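Local atomic coordinates of thioredoxin-like protein (PDB entry 4YOD), a protein that has no established function but contains a thioredoxin fold and is probably a thiol-disulfide oxidoreductase. Residues L99-K102 with Y103-P107; R112-E115 with F116-V120; T192-G195 with L196-P200; A199-I202 with S203-I206. All coordinates share one frame; numbering follows the deposited sequence.

Interaction 1. Residues L99-K102 with Y103-P107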
loop_
_atom_site.group_PDB
_atom_site.type_symbol
_atom_site.label_atom_id
_atom_site.label_comp_id
_atom_site.label_asym_id
_atom_site.label_seq_id
_atom_site.Cartn_x
_atom_site.Cartn_y
_atom_site.Cartn_z
ATOM N N LEU A 99 8.584 12.537 5.951
ATOM C CA LEU A 99 8.071 12.757 4.591
ATOM C C LEU A 99 7.725 11.423 3.907
ATOM O O LEU A 99 6.729 11.354 3.193
ATOM C CB LEU A 99 9.071 13.517 3.708
ATOM C CG LEU A 99 9.297 15.016 3.995
ATOM C CD1 LEU A 99 10.196 15.605 2.954
ATOM C CD2 LEU A 99 7.985 15.813 4.024
ATOM N N ALA A 100 8.566 10.372 4.109
ATOM C CA ALA A 100 8.334 9.021 3.559
ATOM C C ALA A 100 7.017 8.452 4.088
ATOM O O ALA A 100 6.258 7.902 3.311
ATOM C CB ALA A 100 9.487 8.096 3.909
ATOM N N ASP A 101 6.704 8.663 5.375
ATOM C CA ASP A 101 5.432 8.235 5.981
ATOM C C ASP A 101 4.277 9.016 5.303
ATOM O O ASP A 101 3.388 8.408 4.691
ATOM C CB ASP A 101 5.479 8.474 7.514
ATOM C CG ASP A 101 4.227 8.171 8.328
ATOM O OD1 ASP A 101 3.249 7.657 7.754
ATOM O OD2 ASP A 101 4.257 8.379 9.555
ATOM N N LYS A 102 4.343 10.366 5.341
ATOM C CA LYS A 102 3.331 11.258 4.764
ATOM C C LYS A 102 2.943 10.897 3.317
ATOM O O LYS A 102 1.759 10.930 2.990
ATOM C CB LYS A 102 3.826 12.722 4.808
ATOM C CG LYS A 102 2.811 13.755 4.341
ATOM C CD LYS A 102 3.339 15.163 4.545
ATOM C CE LYS A 102 2.395 16.212 4.001
ATOM N NZ LYS A 102 2.912 17.587 4.255
ATOM N N TYR A 103 3.912 10.555 2.461
ATOM C CA TYR A 103 3.589 10.298 1.060
ATOM C C TYR A 103 3.476 8.820 0.681
ATOM O O TYR A 103 2.668 8.496 -0.185
ATOM C CB TYR A 103 4.617 10.992 0.155
ATOM C CG TYR A 103 4.419 12.490 0.175
ATOM C CD1 TYR A 103 3.397 13.086 -0.559
ATOM C CD2 TYR A 103 5.198 13.306 0.997
ATOM C CE1 TYR A 103 3.160 14.458 -0.491
ATOM C CE2 TYR A 103 4.986 14.686 1.051
ATOM C CZ TYR A 103 3.951 15.249 0.323
ATOM O OH TYR A 103 3.709 16.595 0.368
ATOM N N LEU A 104 4.283 7.940 1.282
ATOM C CA LEU A 104 4.287 6.536 0.874
ATOM C C LEU A 104 3.494 5.622 1.784
ATOM O O LEU A 104 3.180 4.513 1.346
ATOM C CB LEU A 104 5.733 5.994 0.748
ATOM C CG LEU A 104 6.704 6.769 -0.136
ATOM C CD1 LEU A 104 8.147 6.340 0.149
ATOM C CD2 LEU A 104 6.342 6.641 -1.616
ATOM N N TYR A 105 3.158 6.043 3.010
ATOM C CA TYR A 105 2.412 5.164 3.942
ATOM C C TYR A 105 0.975 5.613 4.201
ATOM O O TYR A 105 0.077 4.763 4.223
ATOM C CB TYR A 105 3.143 5.043 5.308
ATOM C CG TYR A 105 2.653 3.908 6.192
ATOM C CD1 TYR A 105 2.801 2.576 5.804
ATOM C CD2 TYR A 105 2.085 4.161 7.437
ATOM C CE1 TYR A 105 2.443 1.527 6.652
ATOM C CE2 TYR A 105 1.657 3.118 8.266
ATOM C CZ TYR A 105 1.862 1.800 7.879
ATOM O OH TYR A 105 1.486 0.752 8.696
ATOM N N ASP A 106 0.777 6.915 4.507
ATOM C CA ASP A 106 -0.521 7.517 4.828
ATOM C C ASP A 106 -1.608 7.059 3.824
ATOM O O ASP A 106 -1.413 7.217 2.614
ATOM C CB ASP A 106 -0.411 9.064 4.840
ATOM C CG ASP A 106 -1.571 9.818 5.483
ATOM O OD1 ASP A 106 -2.731 9.377 5.334
ATOM O OD2 ASP A 106 -1.328 10.898 6.058
ATOM N N PRO A 107 -2.732 6.464 4.317
ATOM C CA PRO A 107 -3.794 5.993 3.397
ATOM C C PRO A 107 -4.436 7.106 2.574
ATOM O O PRO A 107 -4.991 6.844 1.498
ATOM C CB PRO A 107 -4.835 5.377 4.334
ATOM C CG PRO A 107 -4.122 5.124 5.608
ATOM C CD PRO A 107 -3.083 6.187 5.724
HETATM O O HOH W 1 -0.529 12.340 3.381
#
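K102 and Y103 lie side by side at the C-terminal end of helix 90-105, where the last turn widens into a pi-type turn. The fully extended K102 chain has its CG anti to the backbone N (chi1 -175°) and runs along one face of the Y103 ring; CG stands 4.0 Å above the ring plane, offset toward the rim, and CD comes within 3.9 Å of Y103 CE2. One turn apart, D101 meets Y105 obliquely. D101 OD1 sits at the edge of the Y105 ring, near its plane and 3.7 Å from CD2, with carboxylate and ring planes 67° apart.

The backbone beneath shows the widening. D101 O accepts both Y105 N (2.9 Å) and D106 N (3.0 Å), and these donors reach it from opposite faces of the carbonyl plane. The second is an i to i+5 bond and the straighter of the two, at 169°.

Further out, E57 on helix 53-66 fixes the polar ends of the first pair: its OE2 forms a salt bridge with K102 NZ and a hydrogen bond with Y103 OH. R141 forms a salt bridge with D101 OD2, the carboxylate oxygen other than the one beside the Y105 ring. D106 OD1 accepts a hydrogen bond from N108 N. Between K102 and D106, a water donates to K102 O at 2.7 Å and, weakly, to D106 OD2 at 3.1 Å.

Interaction 2. Residues R112-E115 with F116-V120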
loop_
_atom_site.group_PDB
_atom_site.type_symbol
_atom_site.label_atom_id
_atom_site.label_comp_id
_atom_site.label_asym_id
_atom_site.label_seq_id
_atom_site.Cartn_x
_atom_site.Cartn_y
_atom_site.Cartn_z
ATOM N N ARG A 112 0.808 6.766 -2.104
ATOM C CA ARG A 112 1.033 5.632 -1.208
ATOM C C ARG A 112 1.525 4.392 -1.980
ATOM O O ARG A 112 0.978 4.057 -3.039
ATOM C CB ARG A 112 -0.233 5.307 -0.388
ATOM C CG ARG A 112 -1.431 4.782 -1.194
ATOM C CD ARG A 112 -2.739 4.835 -0.419
ATOM N NE ARG A 112 -3.872 4.417 -1.255
ATOM C CZ ARG A 112 -4.621 5.240 -1.983
ATOM N NH1 ARG A 112 -4.378 6.545 -1.985
ATOM N NH2 ARG A 112 -5.618 4.765 -2.721
ATOM N N ASN A 113 2.594 3.754 -1.470
ATOM C CA ASN A 113 3.194 2.571 -2.079
ATOM C C ASN A 113 3.998 1.855 -1.024
ATOM O O ASN A 113 5.084 2.292 -0.638
ATOM C CB ASN A 113 4.056 2.926 -3.308
ATOM C CG ASN A 113 4.554 1.738 -4.096
ATOM O OD1 ASN A 113 4.708 0.622 -3.595
ATOM N ND2 ASN A 113 4.838 1.960 -5.356
ATOM N N GLU A 114 3.474 0.738 -0.570
ATOM C CA GLU A 114 4.091 -0.040 0.490
ATOM C C GLU A 114 5.416 -0.645 0.054
ATOM O O GLU A 114 6.309 -0.771 0.888
ATOM C CB GLU A 114 3.136 -1.112 0.958
ATOM C CG GLU A 114 3.619 -1.877 2.158
ATOM C CD GLU A 114 2.638 -2.954 2.557
ATOM O OE1 GLU A 114 1.643 -2.600 3.229
ATOM O OE2 GLU A 114 2.849 -4.137 2.186
ATOM N N GLU A 115 5.567 -0.982 -1.231
ATOM C CA GLU A 115 6.842 -1.510 -1.728
ATOM C C GLU A 115 7.949 -0.415 -1.712
ATOM O O GLU A 115 9.126 -0.751 -1.644
ATOM C CB GLU A 115 6.694 -2.133 -3.116
ATOM C CG GLU A 115 6.023 -3.515 -3.106
ATOM C CD GLU A 115 6.638 -4.589 -2.225
ATOM O OE1 GLU A 115 7.873 -4.795 -2.295
ATOM O OE2 GLU A 115 5.875 -5.254 -1.486
ATOM N N PHE A 116 7.580 0.881 -1.718
ATOM C CA PHE A 116 8.600 1.922 -1.591
ATOM C C PHE A 116 8.826 2.251 -0.112
ATOM O O PHE A 116 9.915 2.664 0.266
ATOM C CB PHE A 116 8.206 3.191 -2.371
ATOM C CG PHE A 116 8.118 3.149 -3.885
ATOM C CD1 PHE A 116 8.642 2.078 -4.607
ATOM C CD2 PHE A 116 7.569 4.215 -4.594
ATOM C CE1 PHE A 116 8.567 2.054 -6.006
ATOM C CE2 PHE A 116 7.501 4.187 -5.995
ATOM C CZ PHE A 116 7.988 3.102 -6.683
ATOM N N TYR A 117 7.797 2.081 0.739
ATOM C CA TYR A 117 7.929 2.386 2.155
ATOM C C TYR A 117 8.713 1.299 2.932
ATOM O O TYR A 117 9.435 1.646 3.871
ATOM C CB TYR A 117 6.548 2.623 2.783
ATOM C CG TYR A 117 6.628 3.229 4.163
ATOM C CD1 TYR A 117 7.294 4.438 4.382
ATOM C CD2 TYR A 117 6.033 2.607 5.250
ATOM C CE1 TYR A 117 7.394 4.983 5.659
ATOM C CE2 TYR A 117 6.059 3.186 6.516
ATOM C CZ TYR A 117 6.740 4.374 6.717
ATOM O OH TYR A 117 6.826 4.861 8.001
ATOM N N ILE A 118 8.585 0.002 2.551
ATOM C CA ILE A 118 9.306 -1.112 3.212
ATOM C C ILE A 118 10.852 -0.838 3.283
ATOM O O ILE A 118 11.349 -0.888 4.414
ATOM C CB ILE A 118 8.952 -2.474 2.580
ATOM C CG1 ILE A 118 7.536 -2.918 3.078
ATOM C CG2 ILE A 118 10.011 -3.559 2.881
ATOM C CD1 ILE A 118 6.841 -3.989 2.185
ATOM N N PRO A 119 11.612 -0.458 2.196
ATOM C CA PRO A 119 13.049 -0.128 2.389
ATOM C C PRO A 119 13.282 1.058 3.353
ATOM O O PRO A 119 14.302 1.060 4.038
ATOM C CB PRO A 119 13.558 0.195 0.974
ATOM C CG PRO A 119 12.349 0.429 0.148
ATOM C CD PRO A 119 11.239 -0.385 0.767
ATOM N N VAL A 120 12.347 2.037 3.446
ATOM C CA VAL A 120 12.466 3.130 4.447
ATOM C C VAL A 120 12.430 2.516 5.877
ATOM O O VAL A 120 13.267 2.859 6.698
ATOM C CB VAL A 120 11.400 4.249 4.312
ATOM C CG1 VAL A 120 11.641 5.361 5.338
ATOM C CG2 VAL A 120 11.362 4.827 2.892
#
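N113 stacks its side-chain amide on the F116 ring, the planes 21° apart. ND2 stands 3.4 Å above the plane over the ring centre, with CE2 its nearest ring carbon at 3.5 Å. With CG anti to the backbone N (chi1 -172°) the amide reaches the first turn, and chi2 of -26° turns OD1 to the backbone N-H groups and ND2 to the ring.

Among the hydrogen bonds, N113 acts as the N-cap of helix 114-125. Its OD1 accepts from E115 N at 3.0 Å and from F116 N at 3.4 Å, both weak. Its carbonyl is used as well: N113 O takes Y117 N in the carbonyl plane, whereas F116 N comes to the same oxygen from above that plane. P119 has no N-H to offer E115 O, and its CD lies 3.2 Å from that oxygen; the helix kinks here, and E115 O instead accepts from Q76 NE2. Y117 OH bonds to R141.

The charged ends of the two glutamates have salt-bridge partners beyond the turn, K272 for E114 and R149 for E115.

Apolar contact is lighter. I118 CD1 touches the aliphatic part of E114 at CG (3.9 Å). The F116 ring is buried against L72 and I79 of helix 72-85 and L104 of helix 90-105.

The whole is an asparagine N-cap whose amide also stacks on an aromatic ring, opening a proline-kinked helix of the helical N-terminal region.

Interaction 3. Residues T192-G195 with L196-P200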
loop_
_atom_site.group_PDB
_atom_site.type_symbol
_atom_site.label_atom_id
_atom_site.label_comp_id
_atom_site.label_asym_id
_atom_site.label_seq_id
_atom_site.Cartn_x
_atom_site.Cartn_y
_atom_site.Cartn_z
ATOM N N THR A 192 -17.191 2.569 -3.125
ATOM C CA THR A 192 -16.459 1.372 -3.536
ATOM C C THR A 192 -17.436 0.271 -4.008
ATOM O O THR A 192 -17.150 -0.359 -5.026
ATOM C CB THR A 192 -15.523 0.905 -2.408
ATOM O OG1 THR A 192 -14.532 1.914 -2.222
ATOM C CG2 THR A 192 -14.825 -0.413 -2.720
ATOM N N ILE A 193 -18.570 0.051 -3.300
ATOM C CA ILE A 193 -19.595 -0.927 -3.714
ATOM C C ILE A 193 -20.082 -0.572 -5.140
ATOM O O ILE A 193 -20.124 -1.455 -6.002
ATOM C CB ILE A 193 -20.786 -1.044 -2.704
ATOM C CG1 ILE A 193 -20.350 -1.735 -1.385
ATOM C CG2 ILE A 193 -21.972 -1.800 -3.322
ATOM C CD1 ILE A 193 -21.204 -1.418 -0.154
ATOM N N GLU A 194 -20.387 0.726 -5.381
ATOM C CA GLU A 194 -20.863 1.258 -6.662
ATOM C C GLU A 194 -19.810 1.098 -7.768
ATOM O O GLU A 194 -20.155 0.698 -8.880
ATOM C CB GLU A 194 -21.278 2.733 -6.510
ATOM C CG GLU A 194 -22.545 3.110 -7.265
ATOM C CD GLU A 194 -23.747 2.193 -7.095
ATOM O OE1 GLU A 194 -24.153 1.936 -5.938
ATOM O OE2 GLU A 194 -24.286 1.737 -8.129
ATOM N N GLY A 195 -18.550 1.360 -7.434
ATOM C CA GLY A 195 -17.423 1.210 -8.353
ATOM C C GLY A 195 -17.205 -0.228 -8.798
ATOM O O GLY A 195 -16.911 -0.471 -9.970
ATOM N N LEU A 196 -17.382 -1.196 -7.876
ATOM C CA LEU A 196 -17.281 -2.620 -8.178
ATOM C C LEU A 196 -18.474 -3.098 -9.017
ATOM O O LEU A 196 -18.277 -3.885 -9.947
ATOM C CB LEU A 196 -17.147 -3.462 -6.893
ATOM C CG LEU A 196 -15.790 -3.350 -6.178
ATOM C CD1 LEU A 196 -15.847 -3.983 -4.813
ATOM C CD2 LEU A 196 -14.654 -3.943 -7.016
ATOM N N LYS A 197 -19.697 -2.607 -8.714
ATOM C CA LYS A 197 -20.925 -2.942 -9.446
ATOM C C LYS A 197 -20.903 -2.395 -10.884
ATOM O O LYS A 197 -21.454 -3.031 -11.784
ATOM C CB LYS A 197 -22.157 -2.376 -8.719
ATOM C CG LYS A 197 -22.616 -3.157 -7.498
ATOM C CD LYS A 197 -23.559 -2.292 -6.666
ATOM C CE LYS A 197 -24.895 -2.931 -6.388
ATOM N NZ LYS A 197 -25.731 -2.080 -5.498
ATOM N N GLN A 198 -20.279 -1.221 -11.092
ATOM C CA GLN A 198 -20.206 -0.547 -12.390
ATOM C C GLN A 198 -19.015 -1.039 -13.253
ATOM O O GLN A 198 -18.828 -0.527 -14.357
ATOM C CB GLN A 198 -20.166 0.992 -12.211
ATOM C CG GLN A 198 -21.539 1.586 -11.837
ATOM C CD GLN A 198 -21.568 3.059 -11.446
ATOM O OE1 GLN A 198 -22.395 3.483 -10.627
ATOM N NE2 GLN A 198 -20.718 3.892 -12.047
ATOM N N ALA A 199 -18.245 -2.049 -12.788
ATOM C CA ALA A 199 -17.142 -2.611 -13.575
ATOM C C ALA A 199 -17.634 -3.896 -14.265
ATOM O O ALA A 199 -17.948 -4.867 -13.574
ATOM C CB ALA A 199 -15.935 -2.882 -12.694
ATOM N N PRO A 200 -17.802 -3.900 -15.609
ATOM C CA PRO A 200 -18.390 -5.081 -16.279
ATOM C C PRO A 200 -17.606 -6.384 -16.109
ATOM O O PRO A 200 -18.239 -7.439 -15.995
ATOM C CB PRO A 200 -18.443 -4.671 -17.752
ATOM C CG PRO A 200 -18.429 -3.191 -17.738
ATOM C CD PRO A 200 -17.590 -2.794 -16.571
#
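Two torsion choices pair I193 with K197. On I193 the methyl CG2 is the branch anti to the backbone N, and K197 has its CG beside the backbone N (chi1 -78°) with CD continuing outward, so the chains run the same way and CD lies 3.7 Å from I193 CG2. K197 then bends at chi3, and NZ ends 4.3 Å from E194 OE1, too far for a salt bridge, so any attraction is probably modest.

E194 crosses the Q198 side chain obliquely. An unusual chi1 of -140° sets E194 CG 3.4 Å from Q198 OE1, and a bend at the next bond brings OE2 to 3.6 Å of the same oxygen. Both oxygens are acceptors and do not bond to each other; the contact is carried by E194 CG against Q198 OE1, carboxylate and amide planes 56° apart.

The backbone of helix 187-197 closes its last turns beneath these chains. L196 N bonds to T192 O, K197 N to I193 O, and Q198 N to E194 O at 2.9 Å. A weak bond from A199 N to L196 O then carries the chain out of the helix, and A199 serves as the N-cap residue of the next one.

The polar pairs lie on the outer side. On the inner side T192 and L196, whose CG2 and CD1 are 4.3 Å apart, pack on F180 of strand 176-181 and L260 of strand 259-263, with T276 of helix 276-286 alongside.

Interaction 4. Residues A199-I202 with S203-I206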
loop_
_atom_site.group_PDB
_atom_site.type_symbol
_atom_site.label_atom_id
_atom_site.label_comp_id
_atom_site.label_asym_id
_atom_site.label_seq_id
_atom_site.Cartn_x
_atom_site.Cartn_y
_atom_site.Cartn_z
ATOM N N ALA A 199 -18.245 -2.049 -12.788
ATOM C CA ALA A 199 -17.142 -2.611 -13.575
ATOM C C ALA A 199 -17.634 -3.896 -14.265
ATOM O O ALA A 199 -17.948 -4.867 -13.574
ATOM C CB ALA A 199 -15.935 -2.882 -12.694
ATOM N N PRO A 200 -17.802 -3.900 -15.609
ATOM C CA PRO A 200 -18.390 -5.081 -16.279
ATOM C C PRO A 200 -17.606 -6.384 -16.109
ATOM O O PRO A 200 -18.239 -7.439 -15.995
ATOM C CB PRO A 200 -18.443 -4.671 -17.752
ATOM C CG PRO A 200 -18.429 -3.191 -17.738
ATOM C CD PRO A 200 -17.590 -2.794 -16.571
ATOM N N ILE A 201 -16.258 -6.326 -16.072
ATOM C CA ILE A 201 -15.424 -7.527 -15.922
ATOM C C ILE A 201 -15.739 -8.284 -14.592
ATOM O O ILE A 201 -15.708 -9.517 -14.594
ATOM C CB ILE A 201 -13.893 -7.227 -16.075
ATOM C CG1 ILE A 201 -13.066 -8.516 -16.308
ATOM C CG2 ILE A 201 -13.315 -6.384 -14.910
ATOM C CD1 ILE A 201 -13.497 -9.365 -17.574
ATOM N N ILE A 202 -16.069 -7.554 -13.490
ATOM C CA ILE A 202 -16.396 -8.126 -12.170
ATOM C C ILE A 202 -17.643 -9.026 -12.290
ATOM O O ILE A 202 -17.577 -10.213 -11.977
ATOM C CB ILE A 202 -16.601 -7.009 -11.096
ATOM C CG1 ILE A 202 -15.387 -6.033 -11.003
ATOM C CG2 ILE A 202 -16.979 -7.590 -9.723
ATOM C CD1 ILE A 202 -14.086 -6.504 -10.376
ATOM N N SER A 203 -18.757 -8.445 -12.777
ATOM C CA SER A 203 -20.049 -9.103 -12.994
ATOM C C SER A 203 -19.906 -10.331 -13.902
ATOM O O SER A 203 -20.511 -11.365 -13.617
ATOM C CB SER A 203 -21.053 -8.121 -13.598
ATOM O OG SER A 203 -20.879 -6.808 -13.088
ATOM N N GLN A 204 -19.081 -10.220 -14.966
ATOM C CA GLN A 204 -18.831 -11.280 -15.946
ATOM C C GLN A 204 -18.106 -12.460 -15.320
ATOM O O GLN A 204 -18.570 -13.586 -15.479
ATOM C CB GLN A 204 -18.024 -10.729 -17.138
ATOM C CG GLN A 204 -17.671 -11.750 -18.223
ATOM C CD GLN A 204 -16.501 -11.318 -19.091
ATOM O OE1 GLN A 204 -16.292 -10.126 -19.382
ATOM N NE2 GLN A 204 -15.727 -12.291 -19.559
ATOM N N LEU A 205 -16.978 -12.213 -14.607
ATOM C CA LEU A 205 -16.191 -13.280 -13.994
ATOM C C LEU A 205 -16.915 -13.903 -12.791
ATOM O O LEU A 205 -16.678 -15.081 -12.502
ATOM C CB LEU A 205 -14.783 -12.779 -13.594
ATOM C CG LEU A 205 -13.883 -12.231 -14.730
ATOM C CD1 LEU A 205 -12.597 -11.628 -14.160
ATOM C CD2 LEU A 205 -13.540 -13.313 -15.764
ATOM N N ILE A 206 -17.794 -13.138 -12.089
ATOM C CA ILE A 206 -18.607 -13.706 -10.990
ATOM C C ILE A 206 -19.563 -14.743 -11.617
ATOM O O ILE A 206 -19.627 -15.877 -11.143
ATOM C CB ILE A 206 -19.383 -12.629 -10.156
ATOM C CG1 ILE A 206 -18.453 -11.860 -9.202
ATOM C CG2 ILE A 206 -20.594 -13.248 -9.394
ATOM C CD1 ILE A 206 -19.029 -10.570 -8.739
#
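The Q204 amide meets the tip of I201: methyl CD1 lies off the amide plane, 3.4 Å from OE1 and 3.9 Å from CD, above the oxygen side of the group. The far end of the amide is held by E208, whose OE2 accepts from NE2. I201 reaches this place with CG1 anti to the backbone N (chi1 -164°) and a bend at chi2, and the same CG1 touches L205 CD1 at 3.8 Å. It thus bridges the polar Q204 and the apolar L205.

One residue on, I202 crosses I206, and CG2 meets CD1 at 3.7 Å. The backbone bonds beneath are regular i to i+4 links: L205 N to I201 O at 165°, Q204 N to P200 O and I206 N to I202 O. At the start of the helix, I202 N bonds weakly to A199 O.

I202, L205 and I206 rest on L211 of strand 211-217, and I201 and I202 also touch L283 of helix 276-286. Helices 187-197 and 200-207 together form the connection of the beta-alpha-beta crossover from strand 176-181 to the parallel strand 211-217, as in the thioredoxin fold.

How the interactions relate
Interactions 1 and 2 form one joint in the helical N-terminal region, their centres about 9 Å apart. The end of helix 90-105 meets the start of helix 114-125 through a probable hydrogen bond from N113 N to L104 O (3.0 Å) and through the rings of Y105 and Y117. Interactions 3 and 4 lie on successive helices (187-197, 200-207) of the thioredoxin-like region, sharing A199 and P200, with L196 O 3.7 Å from I202 CB. The pairs do not touch; the nearest atoms of interactions 2 and 3 are about 9 Å apart. Interaction 3 lies on the helix at whose start a probable thioredoxin-type CxxC motif, C186 and C189, is found; I193 is near, without touching.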